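Local atomic coordinates of CHIR AB1 (Gallus gallus, PDB entry 2VSD), a protein that acts as an avian Fc receptor, probably binding the Fc region of chicken antibody through this immunoglobulin domain, presumably displayed outside the membrane. Residues 26-30 against 31-35. Residues are numbered along the deposited sequence; the frame is centred on the assembly and turned at random.
Sequences CHLPR and MAAWV
Cys26 and Val35 meet across the inside of a chain reversal, with Cys26 SG 3.8 Å from Val35 CG1. Nearer the bend, Leu28 and Val35 reach toward each other tip to tip, Leu28 CD1 to Val35 CG2 at 4.2 Å. The other branch of the leucine, CD2, lies 4.1 Å from Ala33 CB. Leu28 CG sits between its backbone N and carbonyl carbon (chi1 42°), facing the opposite limb; chi2 (-27°) then sets CD1 toward Val35 and CD2 toward Ala33. At the bend itself, Pro29 and Met31 run side by side. The methionine bends at chi3 (81°) and lays CE against the proline ring, 3.7 Å from Pro29 CB. An alanine in place of Met31 would probably cost the Pro29 ring the contact with CE and thin the packing against Tyr75. Arg30 centres an inverse gamma turn: Met31 N bonds to Pro29 O at 2.8 Å, with the donor above the carbonyl plane. Arg30 points away from residues 31-35 at its CB, and its NH2 forms a salt bridge with Asp54. Residues 28-32 join strand 21-27 of one sheet to strand 33-39 of the other, the B-to-C connection of an immunoglobulin sandwich. Tyr75 of strand 69-78 packs on Leu28, Pro29 and Met31, and Cys26 forms the intersheet disulfide with Cys73.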
ATOM      1  N   CYS A  26      -1.592  15.732   0.368  1.00 24.51           N
ATOM      2  CA  CYS A  26      -1.121  15.131   1.605  1.00 24.99           C
ATOM      3  C   CYS A  26       0.090  15.920   2.045  1.00 25.98           C
ATOM      4  O   CYS A  26       1.121  15.931   1.343  1.00 26.42           O
ATOM      5  CB  CYS A  26      -0.739  13.654   1.424  1.00 24.71           C
ATOM      6  SG  CYS A  26      -0.313  12.799   2.983  1.00 26.43           S
ATOM      7  N   HIS A  27      -0.046  16.570   3.193  1.00 27.84           N
ATOM      8  CA  HIS A  27       1.015  17.445   3.730  1.00 29.07           C
ATOM      9  C   HIS A  27       1.903  16.710   4.698  1.00 29.40           C
ATOM     10  O   HIS A  27       1.424  16.126   5.655  1.00 28.24           O
ATOM     11  CB  HIS A  27       0.394  18.632   4.464  1.00 30.03           C
ATOM     12  CG  HIS A  27      -0.449  19.501   3.589  1.00 33.30           C
ATOM     13  ND1 HIS A  27      -1.814  19.333   3.462  1.00 37.01           N
ATOM     14  CD2 HIS A  27      -0.121  20.547   2.794  1.00 37.90           C
ATOM     15  CE1 HIS A  27      -2.292  20.235   2.622  1.00 35.85           C
ATOM     16  NE2 HIS A  27      -1.286  20.989   2.206  1.00 35.90           N
ATOM     17  N   LEU A  28       3.210  16.753   4.457  1.00 31.16           N
ATOM     18  CA  LEU A  28       4.144  16.112   5.379  1.00 34.04           C
ATOM     19  C   LEU A  28       5.495  16.832   5.396  1.00 35.47           C
ATOM     20  O   LEU A  28       5.671  17.795   4.654  1.00 34.86           O
ATOM     21  CB  LEU A  28       4.264  14.590   5.138  1.00 34.25           C
ATOM     22  CG  LEU A  28       4.366  13.706   3.869  1.00 36.08           C
ATOM     23  CD1 LEU A  28       3.734  14.262   2.585  1.00 35.46           C
ATOM     24  CD2 LEU A  28       5.783  13.155   3.604  1.00 35.93           C
ATOM     25  N   PRO A  29       6.435  16.381   6.255  1.00 37.36           N
ATOM     26  CA  PRO A  29       7.743  17.054   6.317  1.00 38.65           C
ATOM     27  C   PRO A  29       8.591  16.955   5.047  1.00 40.06           C
ATOM     28  O   PRO A  29       8.346  16.099   4.182  1.00 40.21           O
ATOM     29  CB  PRO A  29       8.452  16.354   7.484  1.00 38.49           C
ATOM     30  CG  PRO A  29       7.359  15.721   8.292  1.00 38.56           C
ATOM     31  CD  PRO A  29       6.354  15.287   7.235  1.00 37.40           C
ATOM     32  N   ARG A  30       9.606  17.820   4.958  1.00 41.04           N
ATOM     33  CA  ARG A  30      10.514  17.842   3.809  1.00 41.68           C
ATOM     34  C   ARG A  30      11.573  16.744   3.919  1.00 41.77           C
ATOM     35  O   ARG A  30      12.783  17.018   4.048  1.00 41.01           O
ATOM     36  CB  ARG A  30      11.186  19.210   3.677  1.00 42.33           C
ATOM     37  CG  ARG A  30      10.243  20.334   3.273  1.00 44.79           C
ATOM     38  CD  ARG A  30      11.053  21.573   2.960  1.00 49.13           C
ATOM     39  NE  ARG A  30      10.253  22.791   2.982  1.00 52.91           N
ATOM     40  CZ  ARG A  30       9.780  23.401   1.898  1.00 55.61           C
ATOM     41  NH1 ARG A  30      10.014  22.903   0.686  1.00 56.31           N
ATOM     42  NH2 ARG A  30       9.071  24.518   2.026  1.00 56.44           N
ATOM     43  N   MET A  31      11.098  15.502   3.911  1.00 40.97           N
ATOM     44  CA  MET A  31      11.944  14.313   3.762  1.00 41.23           C
ATOM     45  C   MET A  31      11.466  13.552   2.529  1.00 39.84           C
ATOM     46  O   MET A  31      10.297  13.636   2.175  1.00 40.38           O
ATOM     47  CB  MET A  31      11.828  13.418   4.996  1.00 41.07           C
ATOM     48  CG  MET A  31      10.395  13.006   5.352  1.00 41.90           C
ATOM     49  SD  MET A  31      10.303  12.017   6.846  1.00 44.93           S
ATOM     50  CE  MET A  31      10.381  13.261   8.142  1.00 45.74           C
ATOM     51  N   ALA A  32      12.356  12.825   1.867  1.00 38.33           N
ATOM     52  CA  ALA A  32      11.947  11.931   0.777  1.00 36.50           C
ATOM     53  C   ALA A  32      11.065  10.822   1.369  1.00 34.52           C
ATOM     54  O   ALA A  32      11.369  10.268   2.422  1.00 34.29           O
ATOM     55  CB  ALA A  32      13.177  11.340   0.049  1.00 35.87           C
ATOM     56  N   ALA A  33       9.950  10.522   0.720  1.00 33.16           N
ATOM     57  CA  ALA A  33       9.027   9.527   1.283  1.00 30.92           C
ATOM     58  C   ALA A  33       8.066   8.978   0.232  1.00 29.40           C
ATOM     59  O   ALA A  33       7.786   9.630  -0.773  1.00 30.21           O
ATOM     60  CB  ALA A  33       8.257  10.108   2.467  1.00 30.65           C
ATOM     61  N   TRP A  34       7.606   7.759   0.460  1.00 28.15           N
ATOM     62  CA  TRP A  34       6.522   7.158  -0.331  1.00 26.11           C
ATOM     63  C   TRP A  34       5.229   7.576   0.332  1.00 24.91           C
ATOM     64  O   TRP A  34       5.088   7.416   1.525  1.00 25.06           O
ATOM     65  CB  TRP A  34       6.660   5.620  -0.368  1.00 26.64           C
ATOM     66  CG  TRP A  34       7.554   5.199  -1.483  1.00 25.73           C
ATOM     67  CD1 TRP A  34       8.879   4.825  -1.392  1.00 27.42           C
ATOM     68  CD2 TRP A  34       7.224   5.164  -2.873  1.00 26.61           C
ATOM     69  NE1 TRP A  34       9.364   4.527  -2.638  1.00 25.61           N
ATOM     70  CE2 TRP A  34       8.388   4.757  -3.568  1.00 25.53           C
ATOM     71  CE3 TRP A  34       6.054   5.403  -3.599  1.00 25.23           C
ATOM     72  CZ2 TRP A  34       8.405   4.574  -4.932  1.00 25.51           C
ATOM     73  CZ3 TRP A  34       6.077   5.241  -4.968  1.00 28.13           C
ATOM     74  CH2 TRP A  34       7.244   4.827  -5.624  1.00 27.84           C
ATOM     75  N   VAL A  35       4.307   8.150  -0.438  1.00 24.57           N
ATOM     76  CA  VAL A  35       3.065   8.644   0.159  1.00 23.41           C
ATOM     77  C   VAL A  35       1.921   7.777  -0.354  1.00 21.56           C
ATOM     78  O   VAL A  35       1.898   7.450  -1.538  1.00 21.49           O
ATOM     79  CB  VAL A  35       2.826  10.107  -0.200  1.00 24.36           C
ATOM     80  CG1 VAL A  35       1.623  10.655   0.567  1.00 24.17           C
ATOM     81  CG2 VAL A  35       4.084  10.945   0.109  1.00 23.77           C
TER